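Local coordinates for tailspike protein (PDB 3RIQ) that probably binds the lipopolysaccharide of Salmonella as the phage's receptor-binding tailspike and cleaves its O-antigen chains as an endorhamnosidase, at residues A[436-441]-A[456-461]; A[472-477]-A[484-489]. One frame throughout, in Å; residues are numbered along the deposited sequence.

Interaction 1: A[436-441]-A[456-461]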
loop_
_atom_site.group_PDB
_atom_site.type_symbol
_atom_site.label_atom_id
_atom_site.label_comp_id
_atom_site.label_asym_id
_atom_site.label_seq_id
_atom_site.Cartn_x
_atom_site.Cartn_y
_atom_site.Cartn_z
ATOM N N GLU A 436 12.944 30.483 -2.748
ATOM C CA GLU A 436 13.057 31.738 -3.508
ATOM C C GLU A 436 12.556 32.929 -2.690
ATOM O O GLU A 436 11.771 32.764 -1.761
ATOM C CB GLU A 436 12.284 31.647 -4.838
ATOM C CG GLU A 436 12.965 30.767 -5.888
ATOM C CD GLU A 436 12.082 30.448 -7.083
ATOM O OE1 GLU A 436 11.062 31.126 -7.297
ATOM O OE2 GLU A 436 12.436 29.524 -7.839
ATOM N N ASN A 437 13.003 34.129 -3.050
ATOM C CA ASN A 437 12.622 35.334 -2.300
ATOM C C ASN A 437 11.182 35.776 -2.459
ATOM O O ASN A 437 10.655 36.446 -1.579
ATOM C CB ASN A 437 13.561 36.504 -2.607
ATOM C CG ASN A 437 14.961 36.278 -2.066
ATOM O OD1 ASN A 437 15.163 35.698 -0.980
ATOM N ND2 ASN A 437 15.946 36.753 -2.813
ATOM N N ALA A 438 10.533 35.362 -3.545
ATOM C CA ALA A 438 9.123 35.652 -3.734
ATOM C C ALA A 438 8.388 34.352 -3.960
ATOM O O ALA A 438 8.963 33.400 -4.493
ATOM C CB ALA A 438 8.918 36.603 -4.922
ATOM N N MET A 439 7.123 34.306 -3.563
ATOM C CA MET A 439 6.290 33.140 -3.854
ATOM C C MET A 439 4.878 33.605 -4.119
ATOM O O MET A 439 4.537 34.766 -3.828
ATOM C CB MET A 439 6.373 32.080 -2.743
ATOM C CG MET A 439 5.587 32.405 -1.468
ATOM S SD MET A 439 5.844 31.091 -0.223
ATOM C CE MET A 439 5.060 29.667 -1.019
ATOM N N THR A 440 4.066 32.716 -4.704
ATOM C CA THR A 440 2.785 33.113 -5.263
ATOM C C THR A 440 1.644 32.141 -5.008
ATOM O O THR A 440 1.863 30.936 -4.871
ATOM C CB THR A 440 2.867 33.296 -6.799
ATOM O OG1 THR A 440 3.498 32.156 -7.393
ATOM C CG2 THR A 440 3.625 34.582 -7.190
ATOM N N LEU A 441 0.429 32.693 -4.951
ATOM C CA LEU A 441 -0.811 31.957 -5.213
ATOM C C LEU A 441 -1.328 32.422 -6.568
ATOM O O LEU A 441 -1.592 33.630 -6.752
ATOM C CB LEU A 441 -1.892 32.288 -4.155
ATOM C CG LEU A 441 -3.356 31.965 -4.589
ATOM C CD1 LEU A 441 -3.591 30.482 -4.689
ATOM C CD2 LEU A 441 -4.349 32.586 -3.624
ATOM N N VAL A 456 -3.034 36.644 -9.513
ATOM C CA VAL A 456 -1.776 36.303 -8.851
ATOM C C VAL A 456 -1.622 37.137 -7.586
ATOM O O VAL A 456 -1.705 38.384 -7.634
ATOM C CB VAL A 456 -0.548 36.567 -9.762
ATOM C CG1 VAL A 456 0.715 36.199 -9.012
ATOM C CG2 VAL A 456 -0.660 35.794 -11.091
ATOM N N LEU A 457 -1.467 36.458 -6.452
ATOM C CA LEU A 457 -1.170 37.072 -5.158
ATOM C C LEU A 457 0.296 36.750 -4.808
ATOM O O LEU A 457 0.661 35.580 -4.759
ATOM C CB LEU A 457 -2.097 36.482 -4.087
ATOM C CG LEU A 457 -1.922 36.919 -2.619
ATOM C CD1 LEU A 457 -2.342 38.407 -2.425
ATOM C CD2 LEU A 457 -2.687 35.994 -1.663
ATOM N N THR A 458 1.114 37.770 -4.568
ATOM C CA THR A 458 2.558 37.578 -4.401
ATOM C C THR A 458 3.011 38.041 -3.020
ATOM O O THR A 458 2.606 39.128 -2.557
ATOM C CB THR A 458 3.338 38.404 -5.459
ATOM O OG1 THR A 458 2.867 38.062 -6.774
ATOM C CG2 THR A 458 4.841 38.150 -5.358
ATOM N N ALA A 459 3.829 37.218 -2.375
ATOM C CA ALA A 459 4.563 37.580 -1.157
ATOM C C ALA A 459 6.003 37.747 -1.591
ATOM O O ALA A 459 6.618 36.770 -2.025
ATOM C CB ALA A 459 4.484 36.435 -0.169
ATOM N N ASP A 460 6.554 38.962 -1.485
ATOM C CA ASP A 460 7.907 39.192 -1.989
ATOM C C ASP A 460 8.799 39.659 -0.853
ATOM O O ASP A 460 8.661 40.800 -0.390
ATOM C CB ASP A 460 7.854 40.229 -3.128
ATOM C CG ASP A 460 9.216 40.490 -3.764
ATOM O OD1 ASP A 460 9.227 40.879 -4.955
ATOM O OD2 ASP A 460 10.262 40.318 -3.098
ATOM N N CYS A 461 9.714 38.796 -0.404
ATOM C CA CYS A 461 10.574 39.121 0.734
ATOM C C CYS A 461 11.750 39.964 0.291
ATOM O O CYS A 461 12.548 39.539 -0.542
ATOM C CB CYS A 461 11.083 37.845 1.406
ATOM S SG CYS A 461 12.190 38.199 2.822
#
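Antiparallel strand pairing joins N437-L441 to V456-C461, in a beta hairpin that opens the antiparallel sheet following the parallel coils of the beta-helix. Five backbone hydrogen bonds hold the pair: M439 and A459 exchange two, L441 and L457 exchange two, and C461 N gives a fifth to N437 O, 2.8 Å long, just before the first strand begins. The straightest is L457 N to L441 O, with 172° at the hydrogen. Between them, in the non-hydrogen-bonded pairs A438-D460 and T440-T458, the CA atoms of A438 and T440 make CA-H...O contacts with A459 O and L457 O. The trimeric tailspike extends this sheet across chains: L441 pairs in parallel with a strand of the third subunit, and N429 of that subunit accepts a hydrogen bond from T440 N. On the A438, T440 face, the T440 and T458 side chains run alongside each other. The methyl CG2 of T440, anti to its carbonyl carbon, stands 3.6 Å from T458 OG1 and 3.8 Å from V456 CG1. D460 CG comes within 4.1 Å of A438 CB, while its OD2 is hydrogen-bonded to Q462. The opposite face is buried and apolar: L441 CB meets L457 CB at 4.2 Å, M439 CG lies 4.4 Å from A459 CB, and M443 of the second subunit packs against both M439 and A459.

Interaction 2: A[472-477]-A[484-489]; sequences IVKLSA and VGELQL
In this antiparallel beta hairpin, I472 lays its CG2 methyl 3.5 Å from L489 O. V473 then exchanges two backbone hydrogen bonds with L489, its side chain on the buried leucine face. On the other face the straight K474 chain runs beside Q488 and crosses E486, its CD 3.4 Å from E486 OE2. The ammonium is not in contact with that carboxylate, so aliphatic carbons do the touching. Q488 NE2 reaches E486 OE2 on its anti side at 2.9 Å and also bonds E512 of the second subunit. L475 repeats the double backbone bond with L487, and its CB rests 4.0 Å from L487 CG; V473 of the third subunit packs on L475. A beta bulge follows: E486 and G485 together stand opposite the single residue S476, and the chain turns a corner at G485. S476 OG is hydrogen-bonded to R483, and a water 2.7 Å from S476 OG donates a hydrogen bond to E486 OE1. Beyond the bulge A477 pairs with V484: the bond from A477 N to V484 O is weak, while V484 N meets A477 O at 2.9 Å from above the carbonyl plane.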
loop_
_atom_site.group_PDB
_atom_site.type_symbol
_atom_site.label_atom_id
_atom_site.label_comp_id
_atom_site.label_asym_id
_atom_site.label_seq_id
_atom_site.Cartn_x
_atom_site.Cartn_y
_atom_site.Cartn_z
ATOM N N ILE A 472 6.956 42.991 0.440
ATOM C CA ILE A 472 5.919 43.672 -0.322
ATOM C C ILE A 472 4.847 42.631 -0.662
ATOM O O ILE A 472 5.181 41.489 -1.010
ATOM C CB ILE A 472 6.486 44.294 -1.621
ATOM C CG1 ILE A 472 7.644 45.248 -1.310
ATOM C CG2 ILE A 472 5.395 45.050 -2.361
ATOM C CD1 ILE A 472 8.409 45.686 -2.581
ATOM N N VAL A 473 3.567 42.991 -0.485
ATOM C CA VAL A 473 2.449 42.116 -0.891
ATOM C C VAL A 473 1.831 42.702 -2.166
ATOM O O VAL A 473 1.680 43.930 -2.277
ATOM C CB VAL A 473 1.448 42.040 0.267
ATOM C CG1 VAL A 473 0.062 41.444 -0.164
ATOM C CG2 VAL A 473 2.070 41.242 1.425
ATOM N N LYS A 474 1.471 41.858 -3.118
ATOM C CA LYS A 474 0.942 42.310 -4.397
ATOM C C LYS A 474 -0.244 41.455 -4.781
ATOM O O LYS A 474 -0.278 40.246 -4.450
ATOM C CB LYS A 474 1.986 42.208 -5.514
ATOM C CG LYS A 474 3.326 42.802 -5.178
ATOM C CD LYS A 474 4.351 42.390 -6.223
ATOM C CE LYS A 474 5.705 42.935 -5.849
ATOM N NZ LYS A 474 6.796 42.546 -6.801
ATOM N N LEU A 475 -1.191 42.037 -5.511
ATOM C CA LEU A 475 -2.340 41.289 -6.029
ATOM C C LEU A 475 -2.750 41.909 -7.354
ATOM O O LEU A 475 -2.911 43.141 -7.428
ATOM C CB LEU A 475 -3.515 41.325 -5.035
ATOM C CG LEU A 475 -4.840 40.661 -5.454
ATOM C CD1 LEU A 475 -4.653 39.151 -5.737
ATOM C CD2 LEU A 475 -5.973 40.898 -4.404
ATOM N N SER A 476 -2.888 41.096 -8.409
ATOM C CA SER A 476 -3.164 41.660 -9.742
ATOM C C SER A 476 -4.104 40.789 -10.570
ATOM O O SER A 476 -4.154 39.552 -10.395
ATOM C CB SER A 476 -1.855 41.902 -10.543
ATOM O OG SER A 476 -1.231 40.635 -10.831
ATOM N N ALA A 477 -4.861 41.458 -11.428
ATOM C CA ALA A 477 -5.685 40.833 -12.462
ATOM C C ALA A 477 -4.900 40.780 -13.783
ATOM O O ALA A 477 -3.687 41.006 -13.796
ATOM C CB ALA A 477 -7.006 41.630 -12.654
ATOM N N VAL A 484 -2.397 43.458 -14.748
ATOM C CA VAL A 484 -2.901 44.840 -14.610
ATOM C C VAL A 484 -3.595 45.037 -13.260
ATOM O O VAL A 484 -3.873 44.074 -12.550
ATOM C CB VAL A 484 -3.946 45.214 -15.713
ATOM C CG1 VAL A 484 -3.353 45.176 -17.112
ATOM C CG2 VAL A 484 -5.183 44.357 -15.613
ATOM N N GLY A 485 -3.921 46.277 -12.940
ATOM C CA GLY A 485 -4.727 46.561 -11.754
ATOM C C GLY A 485 -4.074 46.102 -10.462
ATOM O O GLY A 485 -4.724 45.509 -9.614
ATOM N N GLU A 486 -2.775 46.341 -10.326
ATOM C CA GLU A 486 -2.034 45.731 -9.245
ATOM C C GLU A 486 -2.081 46.570 -8.000
ATOM O O GLU A 486 -1.645 47.734 -8.006
ATOM C CB GLU A 486 -0.575 45.474 -9.649
ATOM C CG GLU A 486 0.255 44.818 -8.546
ATOM C CD GLU A 486 1.463 44.082 -9.086
ATOM O OE1 GLU A 486 1.313 43.382 -10.105
ATOM O OE2 GLU A 486 2.566 44.205 -8.491
ATOM N N LEU A 487 -2.647 46.007 -6.938
ATOM C CA LEU A 487 -2.476 46.628 -5.642
ATOM C C LEU A 487 -1.196 46.148 -5.025
ATOM O O LEU A 487 -0.810 44.979 -5.220
ATOM C CB LEU A 487 -3.677 46.392 -4.737
ATOM C CG LEU A 487 -3.847 45.185 -3.862
ATOM C CD1 LEU A 487 -2.876 45.119 -2.692
ATOM C CD2 LEU A 487 -5.274 45.122 -3.330
ATOM N N GLN A 488 -0.552 47.022 -4.259
ATOM C CA GLN A 488 0.594 46.595 -3.468
ATOM C C GLN A 488 0.480 47.113 -2.052
ATOM O O GLN A 488 -0.184 48.139 -1.805
ATOM C CB GLN A 488 1.911 47.090 -4.089
ATOM C CG GLN A 488 2.054 46.779 -5.591
ATOM C CD GLN A 488 3.438 47.106 -6.132
ATOM O OE1 GLN A 488 4.138 47.983 -5.608
ATOM N NE2 GLN A 488 3.861 46.366 -7.155
ATOM N N LEU A 489 1.124 46.413 -1.113
ATOM C CA LEU A 489 1.247 46.890 0.271
ATOM C C LEU A 489 2.714 46.923 0.675
ATOM O O LEU A 489 3.459 45.963 0.421
ATOM C CB LEU A 489 0.492 45.995 1.263
ATOM C CG LEU A 489 -1.028 45.840 1.143
ATOM C CD1 LEU A 489 -1.792 47.119 1.459
ATOM C CD2 LEU A 489 -1.398 45.336 -0.211
HETATM O O HOH W 1 1.303 40.674 -10.012
#

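In the fold
The two hairpins are consecutive in one antiparallel sheet, joined where strand 455-461 lies beside strand 470-479. Their centres are 11 Å apart, and the shared seam carries probable hydrogen bonds from T458 N to K474 O and from I472 N to D460 O. Interaction 1, at the edge of the sheet within the chain, is partly buried and keeps regular register; interaction 2 is more deeply buried and interrupted by a bulge. Both set an apolar face against neighbouring subunits. Their other faces differ: threonines and an alanine with D460 in interaction 1, a lysine, glutamate and glutamine cluster in interaction 2. Between the two hairpins, D460 and K474 form a long, weak ion pair.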